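Local coordinates for protein accelerated-cell-death 11 (Arabidopsis thaliana, PDB 4NT1) that transfers ceramide-1-phosphate and phytoceramide-1-phosphate selectively between membranes, at residues Val81-Asp86 with Asp195-Ser200. Sequence-based numbering, arbitrary orientation.
Sequences VMMDKD and DNLFLS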
loop_
_atom_site.group_PDB
_atom_site.type_symbol
_atom_site.label_atom_id
_atom_site.label_comp_id
_atom_site.label_asym_id
_atom_site.label_seq_id
_atom_site.Cartn_x
_atom_site.Cartn_y
_atom_site.Cartn_z
ATOM N N VAL A 81 13.553 -12.872 7.754
ATOM C CA VAL A 81 13.366 -14.053 8.588
ATOM C C VAL A 81 11.984 -14.653 8.371
ATOM O O VAL A 81 11.844 -15.870 8.234
ATOM C CB VAL A 81 13.619 -13.730 10.082
ATOM C CG1 VAL A 81 13.088 -14.831 10.992
ATOM C CG2 VAL A 81 15.111 -13.504 10.312
ATOM N N MET A 82 10.976 -13.786 8.305
ATOM C CA MET A 82 9.596 -14.198 8.084
ATOM C C MET A 82 9.474 -15.006 6.792
ATOM O O MET A 82 8.895 -16.096 6.776
ATOM C CB MET A 82 8.708 -12.955 8.009
ATOM C CG MET A 82 7.220 -13.210 8.046
ATOM S SD MET A 82 6.294 -11.669 7.835
ATOM C CE MET A 82 6.460 -11.435 6.062
ATOM N N MET A 83 10.031 -14.477 5.709
ATOM C CA MET A 83 9.953 -15.156 4.418
ATOM C C MET A 83 10.786 -16.423 4.378
ATOM O O MET A 83 10.361 -17.424 3.795
ATOM C CB MET A 83 10.340 -14.216 3.274
ATOM C CG MET A 83 9.289 -13.166 3.033
ATOM S SD MET A 83 9.765 -12.011 1.752
ATOM C CE MET A 83 9.564 -13.030 0.285
ATOM N N ASP A 84 11.969 -16.389 4.979
ATOM C CA ASP A 84 12.820 -17.577 4.998
ATOM C C ASP A 84 12.092 -18.751 5.675
ATOM O O ASP A 84 12.201 -19.893 5.229
ATOM C CB ASP A 84 14.152 -17.298 5.707
ATOM C CG ASP A 84 15.145 -16.517 4.838
ATOM O OD1 ASP A 84 14.952 -16.430 3.610
ATOM O OD2 ASP A 84 16.135 -16.011 5.400
ATOM N N LYS A 85 11.352 -18.482 6.749
ATOM C CA LYS A 85 10.634 -19.568 7.430
ATOM C C LYS A 85 9.527 -20.168 6.556
ATOM O O LYS A 85 9.259 -21.376 6.620
ATOM C CB LYS A 85 10.089 -19.114 8.790
ATOM C CG LYS A 85 11.195 -18.735 9.786
ATOM C CD LYS A 85 10.621 -18.044 11.016
ATOM C CE LYS A 85 10.026 -19.036 11.987
ATOM N NZ LYS A 85 11.080 -19.902 12.602
ATOM N N ASP A 86 8.888 -19.333 5.737
ATOM C CA ASP A 86 7.889 -19.847 4.797
ATOM C C ASP A 86 8.547 -20.681 3.699
ATOM O O ASP A 86 7.987 -21.677 3.247
ATOM C CB ASP A 86 7.081 -18.714 4.158
ATOM C CG ASP A 86 5.955 -18.224 5.049
ATOM O OD1 ASP A 86 5.533 -18.975 5.959
ATOM O OD2 ASP A 86 5.469 -17.097 4.821
ATOM N N ASP A 195 9.551 -6.369 -3.549
ATOM C CA ASP A 195 9.585 -7.160 -4.780
ATOM C C ASP A 195 10.842 -8.018 -4.836
ATOM O O ASP A 195 10.787 -9.190 -5.190
ATOM C CB ASP A 195 9.558 -6.257 -6.023
ATOM C CG ASP A 195 8.153 -5.825 -6.425
ATOM O OD1 ASP A 195 7.162 -6.369 -5.899
ATOM O OD2 ASP A 195 8.044 -4.937 -7.296
ATOM N N ASN A 196 11.981 -7.417 -4.513
ATOM C CA ASN A 196 13.254 -8.131 -4.576
ATOM C C ASN A 196 13.377 -9.300 -3.593
ATOM O O ASN A 196 14.016 -10.300 -3.910
ATOM C CB ASN A 196 14.445 -7.169 -4.437
ATOM C CG ASN A 196 14.674 -6.346 -5.691
ATOM O OD1 ASN A 196 14.241 -6.721 -6.780
ATOM N ND2 ASN A 196 15.367 -5.227 -5.548
ATOM N N LEU A 197 12.780 -9.181 -2.409
ATOM C CA LEU A 197 12.739 -10.328 -1.497
ATOM C C LEU A 197 12.111 -11.538 -2.194
ATOM O O LEU A 197 12.561 -12.675 -2.004
ATOM C CB LEU A 197 11.959 -10.015 -0.222
ATOM C CG LEU A 197 12.561 -8.948 0.688
ATOM C CD1 LEU A 197 11.728 -8.824 1.942
ATOM C CD2 LEU A 197 14.008 -9.291 1.028
ATOM N N PHE A 198 11.070 -11.289 -2.985
ATOM C CA PHE A 198 10.376 -12.359 -3.706
ATOM C C PHE A 198 11.196 -12.828 -4.909
ATOM O O PHE A 198 11.417 -14.026 -5.095
ATOM C CB PHE A 198 8.979 -11.908 -4.175
ATOM C CG PHE A 198 7.967 -11.789 -3.065
ATOM C CD1 PHE A 198 7.966 -10.684 -2.222
ATOM C CD2 PHE A 198 7.018 -12.790 -2.861
ATOM C CE1 PHE A 198 7.036 -10.574 -1.200
ATOM C CE2 PHE A 198 6.085 -12.690 -1.839
ATOM C CZ PHE A 198 6.095 -11.580 -1.002
ATOM N N LEU A 199 11.639 -11.878 -5.726
ATOM C CA LEU A 199 12.313 -12.201 -6.979
ATOM C C LEU A 199 13.675 -12.863 -6.794
ATOM O O LEU A 199 14.065 -13.715 -7.594
ATOM C CB LEU A 199 12.455 -10.948 -7.850
ATOM C CG LEU A 199 11.134 -10.272 -8.211
ATOM C CD1 LEU A 199 11.388 -8.932 -8.893
ATOM C CD2 LEU A 199 10.294 -11.178 -9.077
ATOM N N SER A 200 14.389 -12.476 -5.743
ATOM C CA SER A 200 15.715 -13.029 -5.464
ATOM C C SER A 200 15.626 -14.463 -4.951
ATOM O O SER A 200 16.622 -15.193 -4.938
ATOM C CB SER A 200 16.463 -12.156 -4.450
ATOM O OG SER A 200 15.850 -12.200 -3.170
#
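Helix 79-88 meets the C-terminal end of helix 173-199 at Met83 and Leu197, whose CA atoms lie 8.1 Å apart. The arrangement is a Met-aromatic contact between two helices of the all-helical GLTP fold. Met83 bridges the gap and touches both Leu197 and Phe198. Its CG is anti to the carbonyl carbon (chi1 -71°) and chi2 is extended, which carries the sulfur across to the other helix. The chain then bends at chi3 (73°) and turns the methyl group onto the Phe198 ring. Met83 SD packs on Leu197 CB at 3.6 Å and on Leu197 CD1 at 3.7 Å. Met83 SD stands oblique to the ring, 4.7 Å from the Phe198 centroid; the methyl comes closer. Leu197 also packs on Leu79 and Val80 of the opposing helix. Thr99 and Leu102 of helix 98-121 touch Met83, and Thr99 also touches Phe198. That helix carries Arg100 and Arg104, which bind ceramide-1-phosphate; no lipid is bound in this apo structure. The side chain of Phe198 is about 7 Å from that of Arg100 and about 7 Å from that of Arg104. The contact therefore probably lies close to the lipid-binding site. Met83 and Phe198 are both buried. Met83 CE sits over the middle of one face of the Phe198 ring, 3.7 Å from its centroid and 7° off the ring normal, as a CH-pi contact.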